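Local coordinates for penaeus monodon metallodensovirus major capsid protein (Penaeus monodon metallodensovirus, PDB 6WH7), which assembles in sixty copies into the capsid shell of a shrimp densovirus, which probably encloses a single-stranded DNA genome, at residues V58-A63 with F301-Q306; H119-V124 with I297-R302; I158-D163 with T203-N208; G267-Y272 with F346-P351. One frame throughout, in Å; residues are numbered along the deposited sequence.

How the contacts relate
Contacts 1 and 2 share F301 and R302 and lie side by side in one antiparallel sheet, their centres about 10 Å apart: strand 287-302 has strand 59-75 as one neighbour and strand 118-135 as another. Contacts 3 and 4 belong to another antiparallel sheet, where strands 157-162 and 270-274 are neighbours; their centres are about 11 Å apart, and D162 N lies 2.7 Å from G270 O, a probable hydrogen bond. Between the pairs, contacts 2 and 4 touch lightly through V124 and M268, whereas contacts 1 and 3 stand about 38 Å apart, centre to centre. All four contacts also meet neighbouring subunits of the capsid, contact 2 through the shared F301 and R302.

Contact 1 of 4, residues V58-A63 with F301-Q306; sequences VVYRTA and FRLWEQ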
# COMPACT_ATOMS: atom_id res chain seq x y z
N VAL A 58 64.25 -53.30 -19.35
CA VAL A 58 63.66 -53.24 -18.02
C VAL A 58 64.76 -53.39 -16.98
O VAL A 58 65.61 -54.29 -17.06
CB VAL A 58 62.56 -54.30 -17.85
CG1 VAL A 58 63.08 -55.67 -18.10
CG2 VAL A 58 61.98 -54.22 -16.47
N VAL A 59 64.77 -52.48 -16.02
CA VAL A 59 65.81 -52.41 -15.00
C VAL A 59 65.27 -53.03 -13.72
O VAL A 59 64.21 -52.64 -13.23
CB VAL A 59 66.25 -50.96 -14.75
CG1 VAL A 59 67.22 -50.90 -13.60
CG2 VAL A 59 66.87 -50.39 -15.99
N TYR A 60 66.01 -53.99 -13.19
CA TYR A 60 65.64 -54.65 -11.95
C TYR A 60 66.57 -54.19 -10.85
O TYR A 60 67.75 -53.93 -11.08
CB TYR A 60 65.74 -56.16 -12.10
CG TYR A 60 64.90 -56.73 -13.19
CD1 TYR A 60 63.61 -57.13 -12.96
CD2 TYR A 60 65.41 -56.85 -14.47
CE1 TYR A 60 62.85 -57.65 -13.96
CE2 TYR A 60 64.65 -57.36 -15.47
CZ TYR A 60 63.38 -57.76 -15.22
OH TYR A 60 62.62 -58.28 -16.24
N ARG A 61 66.04 -54.10 -9.64
CA ARG A 61 66.77 -53.55 -8.51
C ARG A 61 66.91 -54.59 -7.42
O ARG A 61 65.94 -55.26 -7.06
CB ARG A 61 66.07 -52.31 -7.97
CG ARG A 61 66.14 -51.17 -8.94
CD ARG A 61 65.33 -49.99 -8.51
NE ARG A 61 65.48 -48.91 -9.48
CZ ARG A 61 64.83 -48.85 -10.63
NH1 ARG A 61 63.98 -49.81 -10.97
NH2 ARG A 61 65.03 -47.83 -11.45
N THR A 62 68.13 -54.75 -6.93
CA THR A 62 68.42 -55.62 -5.81
C THR A 62 69.37 -54.90 -4.87
O THR A 62 69.89 -53.84 -5.18
CB THR A 62 69.02 -56.95 -6.25
OG1 THR A 62 69.10 -57.82 -5.12
CG2 THR A 62 70.41 -56.75 -6.80
N ALA A 63 69.57 -55.49 -3.70
CA ALA A 63 70.55 -54.98 -2.77
C ALA A 63 71.31 -56.15 -2.17
O ALA A 63 70.92 -57.31 -2.31
CB ALA A 63 69.90 -54.14 -1.66
N PHE A 301 70.15 -54.21 -12.09
CA PHE A 301 70.62 -55.11 -13.13
C PHE A 301 69.62 -55.16 -14.26
O PHE A 301 68.49 -54.67 -14.15
CB PHE A 301 70.92 -56.51 -12.58
CG PHE A 301 69.75 -57.19 -11.96
CD1 PHE A 301 68.96 -58.04 -12.70
CD2 PHE A 301 69.44 -57.00 -10.63
CE1 PHE A 301 67.90 -58.69 -12.13
CE2 PHE A 301 68.38 -57.63 -10.06
CZ PHE A 301 67.61 -58.48 -10.80
N ARG A 302 70.07 -55.74 -15.36
CA ARG A 302 69.35 -55.69 -16.61
C ARG A 302 69.60 -57.01 -17.33
O ARG A 302 70.67 -57.60 -17.21
CB ARG A 302 69.78 -54.47 -17.41
CG ARG A 302 69.29 -54.41 -18.80
CD ARG A 302 69.68 -53.12 -19.47
NE ARG A 302 68.81 -52.01 -19.13
CZ ARG A 302 68.98 -50.78 -19.57
NH1 ARG A 302 70.01 -50.49 -20.33
NH2 ARG A 302 68.12 -49.83 -19.24
N LEU A 303 68.59 -57.47 -18.05
CA LEU A 303 68.58 -58.83 -18.58
C LEU A 303 69.05 -58.87 -20.03
O LEU A 303 69.36 -57.86 -20.65
CB LEU A 303 67.20 -59.45 -18.47
CG LEU A 303 66.70 -59.54 -17.04
CD1 LEU A 303 65.41 -60.27 -16.96
CD2 LEU A 303 67.71 -60.20 -16.25
N TRP A 304 69.08 -60.08 -20.56
CA TRP A 304 69.57 -60.38 -21.89
C TRP A 304 68.56 -60.01 -22.96
O TRP A 304 67.38 -59.79 -22.69
CB TRP A 304 69.93 -61.86 -21.98
CG TRP A 304 71.01 -62.20 -21.03
CD1 TRP A 304 70.87 -62.74 -19.80
CD2 TRP A 304 72.40 -61.98 -21.22
NE1 TRP A 304 72.09 -62.90 -19.21
CE2 TRP A 304 73.05 -62.43 -20.07
CE3 TRP A 304 73.17 -61.45 -22.26
CZ2 TRP A 304 74.42 -62.38 -19.92
CZ3 TRP A 304 74.53 -61.40 -22.10
CH2 TRP A 304 75.14 -61.86 -20.95
N GLU A 305 69.06 -59.91 -24.19
CA GLU A 305 68.21 -59.58 -25.33
C GLU A 305 67.14 -60.63 -25.55
O GLU A 305 67.39 -61.83 -25.42
CB GLU A 305 69.06 -59.45 -26.59
CG GLU A 305 70.05 -58.33 -26.55
CD GLU A 305 71.34 -58.71 -25.88
OE1 GLU A 305 71.45 -59.86 -25.41
OE2 GLU A 305 72.25 -57.87 -25.83
N GLN A 306 65.95 -60.18 -25.89
CA GLN A 306 64.90 -61.10 -26.28
C GLN A 306 65.13 -61.61 -27.69
O GLN A 306 65.86 -61.02 -28.49
CB GLN A 306 63.53 -60.44 -26.19
CG GLN A 306 63.13 -60.11 -24.79
CD GLN A 306 63.13 -61.32 -23.90
OE1 GLN A 306 62.78 -62.41 -24.33
NE2 GLN A 306 63.52 -61.13 -22.66
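F301 meets Y60 as an antiparallel hydrogen-bonded pair, joining strands 287-302 and 59-75 in a sheet of what is probably the jelly-roll barrel of parvovirus capsid proteins. F301 N gives its proton to Y60 O at 2.6 Å, and Y60 N returns a bond to F301 O at 2.7 Å, both close to straight. The F301 CG sits between its backbone N and carbonyl carbon (chi1 60°), which brings the ring back over the partner strand. Y60 CB then lies over one ring face, 3.5 Å from the F301 centroid, in a CH-pi contact. The two aromatic planes are only 18° apart but slid so that the rings barely overlap, while T62 CB comes to the F301 edge, 3.9 Å from CE2. A flat apolar ring suits this buried place, since face and edge are both met by carbon.

R302 comes next and projects from the other side of the sheet, with V59. Its chain bends at chi3, and NH2 passes 3.5 Å from V59 CG2; the charged end is taken up by R352 of a neighbouring subunit, whose O accepts from NH1.

L303 follows where the strand has ended. Its branched side chain fits against the tyrosine, CD1 lying 3.4 Å from Y60 CE2. The hydroxyl of that ring bonds to R61 O of a second neighbouring subunit, and L303 also packs on T62 of that subunit. Farther on, Q306 reaches the same second subunit with both ends of its amide: OE1 accepts from K65 N and NE2 donates to A63 O, both of that subunit.

Contact 2 of 4, residues H119-V124 with I297-R302; sequences HRPTKV and IEFEFR
E300 and R120 face each other across strands 287-302 and 118-135, and their side chains run alongside one another in the same direction. E300 CB lies near both T122 CG2 and R120 O. CG and CD then pass the T122 methyl, CD coming within 3.4 Å of T122 CG2 as the two side chains cross at about a right angle. With CG anti to the carbonyl carbon (chi1 -70°) and the chain extended beyond it, the carboxylate is carried out to the arginine. There OE1 accepts R120 NH2 at 2.5 Å, a salt bridge at the guanidinium edge, and a weak second bond from NE at 3.1 Å; the two charged planes stand 54° apart. R120 bends at chi3 to bring these donors round, and its guanidinium also makes a cation-pi contact with W229. The other oxygen, E300 OE2, has a weak, long ion pair with R61 on the opposite neighbouring strand.

Backbone bonds hold the pair beneath: R120 N to E300 O at 2.6 Å and E300 N to R120 O at 2.8 Å. Past R120 the regular pairing stops. P121, with no N-H to give, and T122, with positive phi, carry the chain through a short loop, and P121 CB packs near F299 CE1. Pairing then resumes one residue out of step: E298 N bonds K123 O at 2.9 Å, and V124 CG2 meets I297 CG1 at 3.7 Å, beta-branched residues suited to a buried extended strand. The result is two antiparallel ladders with a loop between them, a local interruption in a sheet of the probable parvoviral jelly-roll.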
# COMPACT_ATOMS: atom_id res chain seq x y z
N HIS A 119 74.90 -54.85 -14.80
CA HIS A 119 74.56 -54.52 -13.43
C HIS A 119 75.20 -53.19 -13.09
O HIS A 119 76.21 -52.80 -13.68
CB HIS A 119 75.01 -55.60 -12.45
CG HIS A 119 76.49 -55.82 -12.43
ND1 HIS A 119 77.34 -55.02 -11.72
CD2 HIS A 119 77.26 -56.73 -13.06
CE1 HIS A 119 78.58 -55.44 -11.90
NE2 HIS A 119 78.56 -56.47 -12.71
N ARG A 120 74.60 -52.49 -12.14
CA ARG A 120 75.09 -51.19 -11.82
C ARG A 120 74.94 -50.93 -10.33
O ARG A 120 73.91 -51.30 -9.75
CB ARG A 120 74.30 -50.18 -12.66
CG ARG A 120 74.67 -48.77 -12.46
CD ARG A 120 74.04 -47.93 -13.52
NE ARG A 120 72.59 -47.97 -13.54
CZ ARG A 120 71.87 -47.47 -14.53
NH1 ARG A 120 72.49 -46.90 -15.55
NH2 ARG A 120 70.55 -47.53 -14.50
N PRO A 121 75.93 -50.31 -9.69
CA PRO A 121 75.93 -50.25 -8.22
C PRO A 121 74.93 -49.30 -7.59
O PRO A 121 74.60 -49.51 -6.43
CB PRO A 121 77.37 -49.83 -7.90
CG PRO A 121 78.14 -50.31 -9.04
CD PRO A 121 77.27 -50.08 -10.23
N THR A 122 74.52 -48.22 -8.26
CA THR A 122 73.61 -47.21 -7.71
C THR A 122 73.94 -46.83 -6.27
O THR A 122 75.10 -46.59 -5.94
CB THR A 122 72.15 -47.65 -7.81
OG1 THR A 122 71.94 -48.81 -7.01
CG2 THR A 122 71.81 -47.97 -9.22
N LYS A 123 72.95 -46.80 -5.39
CA LYS A 123 73.19 -46.34 -4.03
C LYS A 123 74.09 -47.30 -3.27
O LYS A 123 74.11 -48.51 -3.52
CB LYS A 123 71.88 -46.18 -3.26
CG LYS A 123 72.06 -45.56 -1.89
CD LYS A 123 70.81 -45.60 -1.06
CE LYS A 123 69.76 -44.66 -1.60
NZ LYS A 123 68.52 -44.71 -0.79
N VAL A 124 74.86 -46.75 -2.33
CA VAL A 124 75.70 -47.54 -1.44
C VAL A 124 75.72 -46.82 -0.11
O VAL A 124 75.64 -45.60 -0.04
CB VAL A 124 77.11 -47.73 -2.03
CG1 VAL A 124 78.00 -46.53 -1.77
CG2 VAL A 124 77.71 -48.99 -1.58
N ILE A 297 74.38 -52.16 -0.28
CA ILE A 297 74.63 -51.70 -1.63
C ILE A 297 73.45 -52.12 -2.49
O ILE A 297 73.05 -53.28 -2.48
CB ILE A 297 75.96 -52.25 -2.19
CG1 ILE A 297 76.23 -51.69 -3.58
CG2 ILE A 297 75.99 -53.76 -2.15
CD1 ILE A 297 77.62 -51.92 -4.04
N GLU A 298 72.88 -51.17 -3.21
CA GLU A 298 71.67 -51.38 -3.98
C GLU A 298 72.04 -51.49 -5.45
O GLU A 298 72.41 -50.49 -6.06
CB GLU A 298 70.68 -50.24 -3.77
CG GLU A 298 70.17 -50.11 -2.37
CD GLU A 298 69.22 -48.94 -2.22
OE1 GLU A 298 69.11 -48.16 -3.19
OE2 GLU A 298 68.60 -48.79 -1.15
N PHE A 299 71.91 -52.67 -6.03
CA PHE A 299 72.25 -52.85 -7.43
C PHE A 299 71.04 -52.72 -8.33
O PHE A 299 69.93 -53.11 -7.97
CB PHE A 299 72.90 -54.20 -7.66
CG PHE A 299 74.28 -54.31 -7.13
CD1 PHE A 299 75.35 -53.91 -7.90
CD2 PHE A 299 74.52 -54.81 -5.88
CE1 PHE A 299 76.62 -54.02 -7.43
CE2 PHE A 299 75.78 -54.92 -5.41
CZ PHE A 299 76.84 -54.53 -6.18
N GLU A 300 71.26 -52.15 -9.50
CA GLU A 300 70.35 -52.30 -10.63
C GLU A 300 70.96 -53.29 -11.60
O GLU A 300 72.16 -53.23 -11.88
CB GLU A 300 70.11 -50.98 -11.34
CG GLU A 300 69.30 -49.99 -10.56
CD GLU A 300 69.16 -48.68 -11.29
OE1 GLU A 300 69.85 -48.48 -12.30
OE2 GLU A 300 68.35 -47.84 -10.84
N PHE A 301 70.15 -54.21 -12.09
CA PHE A 301 70.62 -55.11 -13.13
C PHE A 301 69.62 -55.16 -14.26
O PHE A 301 68.49 -54.67 -14.15
CB PHE A 301 70.92 -56.51 -12.58
CG PHE A 301 69.75 -57.19 -11.96
CD1 PHE A 301 68.96 -58.04 -12.70
CD2 PHE A 301 69.44 -57.00 -10.63
CE1 PHE A 301 67.90 -58.69 -12.13
CE2 PHE A 301 68.38 -57.63 -10.06
CZ PHE A 301 67.61 -58.48 -10.80
N ARG A 302 70.07 -55.74 -15.36
CA ARG A 302 69.35 -55.69 -16.61
C ARG A 302 69.60 -57.01 -17.33
O ARG A 302 70.67 -57.60 -17.21
CB ARG A 302 69.78 -54.47 -17.41
CG ARG A 302 69.29 -54.41 -18.80
CD ARG A 302 69.68 -53.12 -19.47
NE ARG A 302 68.81 -52.01 -19.13
CZ ARG A 302 68.98 -50.78 -19.57
NH1 ARG A 302 70.01 -50.49 -20.33
NH2 ARG A 302 68.12 -49.83 -19.24

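Contact 3 of 4, residues I158-D163 with T203-N208; sequences IHSIDD and TIFNKN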
# COMPACT_ATOMS: atom_id res chain seq x y z
N ILE A 158 84.95 -40.75 17.70
CA ILE A 158 84.80 -39.67 16.73
C ILE A 158 84.67 -40.29 15.35
O ILE A 158 85.57 -41.00 14.90
CB ILE A 158 85.99 -38.71 16.79
CG1 ILE A 158 86.15 -38.14 18.19
CG2 ILE A 158 85.78 -37.58 15.82
CD1 ILE A 158 87.41 -37.38 18.38
N HIS A 159 83.55 -40.03 14.69
CA HIS A 159 83.42 -40.35 13.28
C HIS A 159 83.75 -39.11 12.48
O HIS A 159 83.10 -38.07 12.64
CB HIS A 159 82.01 -40.82 12.92
CG HIS A 159 81.90 -41.27 11.50
ND1 HIS A 159 82.38 -42.48 11.07
CD2 HIS A 159 81.46 -40.63 10.40
CE1 HIS A 159 82.18 -42.60 9.77
NE2 HIS A 159 81.63 -41.49 9.34
N SER A 160 84.75 -39.21 11.62
CA SER A 160 85.22 -38.07 10.85
C SER A 160 84.95 -38.31 9.38
O SER A 160 85.27 -39.38 8.85
CB SER A 160 86.71 -37.86 11.08
OG SER A 160 86.97 -37.55 12.44
N ILE A 161 84.36 -37.33 8.72
CA ILE A 161 84.21 -37.31 7.28
C ILE A 161 85.14 -36.24 6.75
O ILE A 161 85.08 -35.09 7.19
CB ILE A 161 82.76 -37.01 6.86
CG1 ILE A 161 81.83 -38.11 7.34
CG2 ILE A 161 82.68 -36.89 5.37
CD1 ILE A 161 80.40 -37.79 7.12
N ASP A 162 86.00 -36.60 5.81
CA ASP A 162 86.98 -35.65 5.30
C ASP A 162 86.44 -35.13 3.98
O ASP A 162 86.66 -35.71 2.92
CB ASP A 162 88.32 -36.35 5.13
CG ASP A 162 89.43 -35.39 4.83
OD1 ASP A 162 89.19 -34.17 4.88
OD2 ASP A 162 90.55 -35.86 4.55
N ASP A 163 85.79 -33.97 4.05
CA ASP A 163 85.16 -33.31 2.91
C ASP A 163 86.15 -32.45 2.15
O ASP A 163 86.13 -32.42 0.92
CB ASP A 163 83.99 -32.47 3.39
CG ASP A 163 82.82 -33.32 3.82
OD1 ASP A 163 82.74 -34.48 3.38
OD2 ASP A 163 81.99 -32.83 4.62
N THR A 203 90.88 -33.02 14.36
CA THR A 203 91.09 -31.58 14.30
C THR A 203 91.16 -31.06 12.87
O THR A 203 90.77 -29.92 12.62
CB THR A 203 92.37 -31.21 15.05
OG1 THR A 203 93.48 -31.88 14.45
CG2 THR A 203 92.26 -31.63 16.50
N ILE A 204 91.68 -31.86 11.94
CA ILE A 204 91.76 -31.41 10.56
C ILE A 204 90.46 -31.67 9.80
O ILE A 204 90.07 -30.88 8.94
CB ILE A 204 92.97 -32.07 9.88
CG1 ILE A 204 92.85 -33.59 9.93
CG2 ILE A 204 94.22 -31.63 10.57
CD1 ILE A 204 93.89 -34.30 9.10
N PHE A 205 89.78 -32.77 10.10
CA PHE A 205 88.65 -33.19 9.28
C PHE A 205 87.45 -32.28 9.48
O PHE A 205 87.16 -31.84 10.59
CB PHE A 205 88.30 -34.64 9.60
CG PHE A 205 89.36 -35.61 9.18
CD1 PHE A 205 90.17 -35.34 8.11
CD2 PHE A 205 89.60 -36.75 9.92
CE1 PHE A 205 91.15 -36.22 7.74
CE2 PHE A 205 90.59 -37.62 9.56
CZ PHE A 205 91.36 -37.36 8.47
N ASN A 206 86.77 -31.98 8.37
CA ASN A 206 85.62 -31.09 8.37
C ASN A 206 84.52 -31.57 9.30
O ASN A 206 84.26 -30.95 10.34
CB ASN A 206 85.07 -30.95 6.96
CG ASN A 206 83.95 -29.95 6.89
OD1 ASN A 206 83.95 -28.95 7.59
ND2 ASN A 206 82.96 -30.25 6.07
N LYS A 207 83.85 -32.65 8.93
CA LYS A 207 82.72 -33.17 9.69
C LYS A 207 83.24 -34.20 10.67
O LYS A 207 83.79 -35.22 10.27
CB LYS A 207 81.67 -33.78 8.77
CG LYS A 207 81.01 -32.78 7.86
CD LYS A 207 79.93 -33.43 7.03
CE LYS A 207 78.74 -33.80 7.88
NZ LYS A 207 78.07 -32.58 8.41
N ASN A 208 83.06 -33.93 11.96
CA ASN A 208 83.48 -34.84 13.02
C ASN A 208 82.29 -35.02 13.94
O ASN A 208 81.87 -34.06 14.59
CB ASN A 208 84.67 -34.28 13.79
CG ASN A 208 85.88 -34.12 12.93
OD1 ASN A 208 86.57 -35.08 12.64
ND2 ASN A 208 86.15 -32.90 12.53
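An antiparallel ladder between strands 157-162 and 207-211 joins I161 to K207, the second of these strands being outermost in its sheet within the chain. I161 N bonds K207 O at 2.7 Å, and K207 N returns a longer bond to I161 O at 3.2 Å. One step along, S160 and N208 make a non-hydrogen-bonded pair whose side chains meet instead: S160 OG donates to N208 OD1 at 2.5 Å, in the plane of the amide carbonyl. Both are small and polar, which suits a buried pair that satisfies itself. The same amide uses ND2 to bind F205 O, so N208 ties its strand to the preceding turn.

This sheet is probably one wall of the capsid jelly-roll. The F205 ring lies against it, with S160 CB 3.3 Å from F205 CD2 and the D162 carboxylate, 43° from the ring plane, beside CD1 and CE1; its ring also stacks on Y272. Both D162 oxygens accept backbone N-H groups, of C166 and L167.

At the strand end N206, its CG anti to the backbone N (chi1 -175°), sends ND2 to D163 OD2 at 3.1 Å, meeting the oxygen's anti lone pair. N206 OD1 accepts from Y52 N of a neighbouring subunit. The aliphatic part of K207 passes the same carboxylate, CD lying 3.2 Å from D163 OD2.

Contact 4 of 4, residues G267-Y272 with F346-P351; sequences GMAGHY and FGPTCP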
# COMPACT_ATOMS: atom_id res chain seq x y z
N GLY A 267 82.14 -38.26 -5.90
CA GLY A 267 83.10 -39.04 -5.15
C GLY A 267 82.65 -39.15 -3.72
O GLY A 267 81.67 -38.53 -3.31
N MET A 268 83.36 -39.97 -2.96
CA MET A 268 83.04 -40.18 -1.56
C MET A 268 84.16 -39.69 -0.68
O MET A 268 85.33 -40.00 -0.92
CB MET A 268 82.74 -41.64 -1.27
CG MET A 268 81.47 -42.09 -1.91
SD MET A 268 80.85 -43.63 -1.27
CE MET A 268 81.93 -44.71 -2.06
N ALA A 269 83.80 -38.94 0.35
CA ALA A 269 84.77 -38.42 1.29
C ALA A 269 85.31 -39.54 2.17
O ALA A 269 84.68 -40.58 2.36
CB ALA A 269 84.15 -37.32 2.14
N GLY A 270 86.50 -39.31 2.70
CA GLY A 270 87.10 -40.29 3.59
C GLY A 270 86.35 -40.35 4.89
O GLY A 270 86.09 -39.31 5.52
N HIS A 271 85.97 -41.54 5.30
CA HIS A 271 85.36 -41.74 6.60
C HIS A 271 86.37 -42.38 7.53
O HIS A 271 87.10 -43.29 7.14
CB HIS A 271 84.08 -42.56 6.54
CG HIS A 271 82.95 -41.85 5.89
ND1 HIS A 271 81.70 -42.41 5.74
CD2 HIS A 271 82.87 -40.63 5.32
CE1 HIS A 271 80.90 -41.56 5.14
NE2 HIS A 271 81.59 -40.47 4.86
N TYR A 272 86.42 -41.88 8.75
CA TYR A 272 87.50 -42.15 9.68
C TYR A 272 86.91 -42.29 11.07
O TYR A 272 86.02 -41.53 11.45
CB TYR A 272 88.51 -41.01 9.65
CG TYR A 272 89.19 -40.83 8.33
CD1 TYR A 272 89.99 -41.82 7.79
CD2 TYR A 272 88.96 -39.70 7.57
CE1 TYR A 272 90.59 -41.65 6.57
CE2 TYR A 272 89.55 -39.53 6.36
CZ TYR A 272 90.36 -40.50 5.86
OH TYR A 272 90.94 -40.32 4.64
N PHE A 346 90.56 -41.49 -1.50
CA PHE A 346 89.18 -41.09 -1.25
C PHE A 346 88.65 -40.12 -2.28
O PHE A 346 87.78 -40.51 -3.07
CB PHE A 346 89.03 -40.57 0.18
CG PHE A 346 89.09 -41.66 1.19
CD1 PHE A 346 88.02 -42.52 1.34
CD2 PHE A 346 90.19 -41.83 2.00
CE1 PHE A 346 88.05 -43.52 2.26
CE2 PHE A 346 90.22 -42.84 2.92
CZ PHE A 346 89.15 -43.68 3.05
N GLY A 347 89.10 -38.88 -2.33
CA GLY A 347 88.61 -38.01 -3.37
C GLY A 347 87.14 -37.69 -3.25
O GLY A 347 86.32 -38.14 -4.05
N PRO A 348 86.75 -36.96 -2.21
CA PRO A 348 85.35 -36.57 -2.06
C PRO A 348 84.85 -35.78 -3.25
O PRO A 348 85.61 -35.30 -4.09
CB PRO A 348 85.36 -35.70 -0.80
CG PRO A 348 86.72 -35.17 -0.76
CD PRO A 348 87.60 -36.26 -1.23
N THR A 349 83.53 -35.66 -3.33
CA THR A 349 82.96 -34.65 -4.21
C THR A 349 83.31 -33.29 -3.63
O THR A 349 82.90 -32.96 -2.52
CB THR A 349 81.45 -34.84 -4.31
OG1 THR A 349 81.16 -36.12 -4.88
CG2 THR A 349 80.85 -33.79 -5.18
N CYS A 350 84.04 -32.50 -4.38
CA CYS A 350 84.67 -31.34 -3.79
C CYS A 350 83.66 -30.21 -3.66
O CYS A 350 83.03 -29.83 -4.65
CB CYS A 350 85.86 -30.89 -4.62
SG CYS A 350 86.74 -29.48 -3.95
N PRO A 351 83.46 -29.66 -2.46
CA PRO A 351 82.52 -28.55 -2.32
C PRO A 351 82.96 -27.29 -3.04
O PRO A 351 82.10 -26.48 -3.39
CB PRO A 351 82.45 -28.34 -0.81
CG PRO A 351 83.73 -28.86 -0.31
CD PRO A 351 84.07 -30.02 -1.17
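G270 and F346 bring together the start of strand 270-274, a central strand of a five-stranded antiparallel sheet in the probable capsid jelly-roll, and the loop that follows strand 340-345. The joining is mostly apolar and aromatic. G270 CA rests over one face of the F346 ring, 3.5 Å from its centroid, a CH-pi contact. With no side chain, glycine lets the backbone CA itself lie directly against the ring. F346 has CG anti to its carbonyl carbon (chi1 -73°), directing the ring toward the strand. Y272 comes from the opposite direction: the two ring planes stand at 76°, in an oblique meeting, with Y272 OH 3.1 Å from F346 CE2 and Y272 CZ 3.8 Å from that same carbon. V82 of strand 79-83 and V170 of strand 169-179 also touch both rings, so the pair is embedded in the interior. Farther down the loop the P348 ring carbon CB packs on A269 CB at 3.6 Å, two compact apolar groups side by side.

Backbone contacts come close where side chains are absent. G267 CA approaches G347 O at 3.5 Å in a CA-H...O contact, and G347 has the positive phi that glycine readily adopts as the loop turns.

Hydrogen bonds fasten the far end of the contact, where T349 supplies both a hydroxyl and a backbone amide. T349 N gives only a weak bond to G267 O, at 3.4 Å. The stronger one comes from G267 N, which donates to T349 OG1 at 2.6 Å, nearly straight at 166°.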